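Side-chain contact in cell division GTPase FtsZ, diverged (Clostridium botulinum C, PDB 3V3T), which belongs to the tubulin/FtsZ family of GTPase-fold proteins and, as a diverged member, carries a TubZ-like C-terminal domain: residues A144-N147 with D148-S152. The protein carries 1 engineered substitution. Residues are numbered along the deposited sequence; the frame is centred on the assembly and turned at random.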
ATOM      1  N   ALA A 144      -3.552 -14.884  -7.876  1.00 29.39           N
ATOM      2  CA  ALA A 144      -2.207 -15.343  -8.229  1.00 30.82           C
ATOM      3  C   ALA A 144      -1.171 -14.339  -7.769  1.00 31.88           C
ATOM      4  O   ALA A 144      -0.080 -14.700  -7.311  1.00 32.71           O
ATOM      5  CB  ALA A 144      -2.095 -15.583  -9.736  1.00 33.23           C
ATOM      6  N   CYS A 145      -1.514 -13.065  -7.868  1.00 25.45           N
ATOM      7  CA  CYS A 145      -0.594 -12.031  -7.422  1.00 27.16           C
ATOM      8  C   CYS A 145      -0.373 -12.133  -5.923  1.00 29.68           C
ATOM      9  O   CYS A 145       0.749 -12.081  -5.426  1.00 28.42           O
ATOM     10  CB  CYS A 145      -1.139 -10.653  -7.776  1.00 26.36           C
ATOM     11  SG  CYS A 145      -0.087  -9.319  -7.227  1.00 30.96           S
ATOM     12  N   TRP A 146      -1.460 -12.276  -5.192  1.00 35.19           N
ATOM     13  CA  TRP A 146      -1.360 -12.407  -3.757  1.00 31.90           C
ATOM     14  C   TRP A 146      -0.544 -13.651  -3.374  1.00 31.20           C
ATOM     15  O   TRP A 146       0.386 -13.594  -2.562  1.00 24.76           O
ATOM     16  CB  TRP A 146      -2.765 -12.503  -3.178  1.00 25.67           C
ATOM     17  CG  TRP A 146      -2.784 -12.783  -1.732  1.00 30.03           C
ATOM     18  CD1 TRP A 146      -3.007 -13.984  -1.137  1.00 26.74           C
ATOM     19  CD2 TRP A 146      -2.591 -11.837  -0.678  1.00 24.20           C
ATOM     20  NE1 TRP A 146      -2.965 -13.845   0.226  1.00 28.93           N
ATOM     21  CE2 TRP A 146      -2.716 -12.534   0.534  1.00 25.48           C
ATOM     22  CE3 TRP A 146      -2.333 -10.462  -0.643  1.00 38.88           C
ATOM     23  CZ2 TRP A 146      -2.591 -11.910   1.774  1.00 29.40           C
ATOM     24  CZ3 TRP A 146      -2.194  -9.840   0.590  1.00 41.99           C
ATOM     25  CH2 TRP A 146      -2.332 -10.563   1.781  1.00 34.21           C
ATOM     26  N   ASN A 147      -0.899 -14.786  -3.958  1.00 26.20           N
ATOM     27  CA  ASN A 147      -0.211 -16.020  -3.628  1.00 28.05           C
ATOM     28  C   ASN A 147       1.284 -15.949  -3.912  1.00 36.82           C
ATOM     29  O   ASN A 147       2.087 -16.454  -3.129  1.00 34.68           O
ATOM     30  CB  ASN A 147      -0.851 -17.202  -4.353  1.00 31.79           C
ATOM     31  CG  ASN A 147      -2.144 -17.647  -3.696  1.00 37.96           C
ATOM     32  OD1 ASN A 147      -2.423 -17.285  -2.547  1.00 37.01           O
ATOM     33  ND2 ASN A 147      -2.933 -18.446  -4.412  1.00 35.09           N
ATOM     34  N   ASP A 148       1.661 -15.322  -5.024  1.00 31.39           N
ATOM     35  CA  ASP A 148       3.073 -15.260  -5.389  1.00 31.17           C
ATOM     36  C   ASP A 148       3.825 -14.356  -4.422  1.00 33.05           C
ATOM     37  O   ASP A 148       4.975 -14.635  -4.058  1.00 33.47           O
ATOM     38  CB  ASP A 148       3.265 -14.756  -6.813  1.00 27.12           C
ATOM     39  CG  ASP A 148       2.860 -15.765  -7.855  1.00 44.64           C
ATOM     40  OD1 ASP A 148       2.608 -16.938  -7.502  1.00 53.35           O
ATOM     41  OD2 ASP A 148       2.802 -15.377  -9.044  1.00 44.32           O
ATOM     42  N   ILE A 149       3.174 -13.277  -3.998  1.00 30.98           N
ATOM     43  CA  ILE A 149       3.779 -12.410  -2.995  1.00 25.50           C
ATOM     44  C   ILE A 149       3.936 -13.129  -1.643  1.00 32.42           C
ATOM     45  O   ILE A 149       4.999 -13.062  -1.013  1.00 35.47           O
ATOM     46  CB  ILE A 149       3.040 -11.058  -2.901  1.00 30.14           C
ATOM     47  CG1 ILE A 149       3.400 -10.208  -4.124  1.00 32.23           C
ATOM     48  CG2 ILE A 149       3.402 -10.309  -1.627  1.00 23.57           C
ATOM     49  CD1 ILE A 149       2.749  -8.858  -4.158  1.00 29.85           C
ATOM     50  N   MET A 150       2.896 -13.840  -1.211  1.00 25.15           N
ATOM     51  CA  MET A 150       2.975 -14.621   0.022  1.00 27.95           C
ATOM     52  C   MET A 150       4.145 -15.608  -0.027  1.00 37.23           C
ATOM     53  O   MET A 150       4.981 -15.654   0.876  1.00 39.07           O
ATOM     54  CB  MET A 150       1.667 -15.377   0.271  1.00 28.12           C
ATOM     55  CG  MET A 150       0.484 -14.476   0.670  1.00 29.70           C
ATOM     56  SD  MET A 150       0.775 -13.514   2.189  1.00 31.36           S
ATOM     57  CE  MET A 150       0.903 -11.847   1.559  1.00 30.49           C
ATOM     58  N   ARG A 151       4.209 -16.386  -1.100  1.00 37.09           N
ATOM     59  CA  ARG A 151       5.240 -17.407  -1.246  1.00 32.11           C
ATOM     60  C   ARG A 151       6.670 -16.839  -1.223  1.00 34.39           C
ATOM     61  O   ARG A 151       7.602 -17.515  -0.794  1.00 44.05           O
ATOM     62  CB  ARG A 151       4.977 -18.232  -2.513  1.00 36.82           C
ATOM     63  CG  ARG A 151       6.132 -19.118  -2.970  1.00 57.06           C
ATOM     64  CD  ARG A 151       5.694 -20.071  -4.092  1.00 70.73           C
ATOM     65  NE  ARG A 151       4.623 -19.510  -4.923  1.00 73.00           N
ATOM     66  CZ  ARG A 151       3.372 -19.973  -4.942  1.00 72.62           C
ATOM     67  NH1 ARG A 151       3.041 -21.014  -4.185  1.00 79.40           N
ATOM     68  NH2 ARG A 151       2.455 -19.408  -5.721  1.00 55.42           N
ATOM     69  N   SER A 152       6.835 -15.600  -1.671  1.00 31.72           N
ATOM     70  CA  SER A 152       8.155 -14.966  -1.755  1.00 32.56           C
ATOM     71  C   SER A 152       8.550 -14.103  -0.561  1.00 35.11           C
ATOM     72  O   SER A 152       9.669 -13.597  -0.521  1.00 38.87           O
ATOM     73  CB  SER A 152       8.226 -14.085  -3.001  1.00 36.49           C
ATOM     74  OG  SER A 152       8.097 -14.863  -4.179  1.00 49.22           O
TER
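Met150 lies across one face of the Trp146 indole, one helical turn further along helix 136-152. Met150 CB sits 3.6 Å from the backbone O of Trp146. Met150 CG comes next and meets the pyrrole side of the indole, 3.5 Å from Trp146 NE1. Met150 SD then passes the six-membered ring obliquely, 3.8 Å from Trp146 CZ2, a Met-aromatic contact. Bends at chi2 (-59°) and chi3 (111°) fold the tip back over the ring. There Met150 CE makes a CH-pi contact, 3.6 Å from the centroid of the Trp146 six-membered ring. Met150 N also donates to Trp146 O, 2.9 Å and nearly straight, the i to i+4 bond of the helix. Both side chains also reach strand 160-165, Trp146 at Leu163 and Met150 at Ile161. The contact thus belongs to the inner face of the helix in a beta-alpha-beta unit.

On another side of the helix the partners are charged. Arg151 NH2 forms a salt bridge with Asp148 OD1 at 3.0 Å, with the oxygen in the guanidinium plane. Asp148 OD2 pairs with Arg64. The chemistry implies an amphipathic character for this part of the helix: sulfur and methyl pack on the buried indole, while one carboxylate shared by two arginines is probably kept ionised.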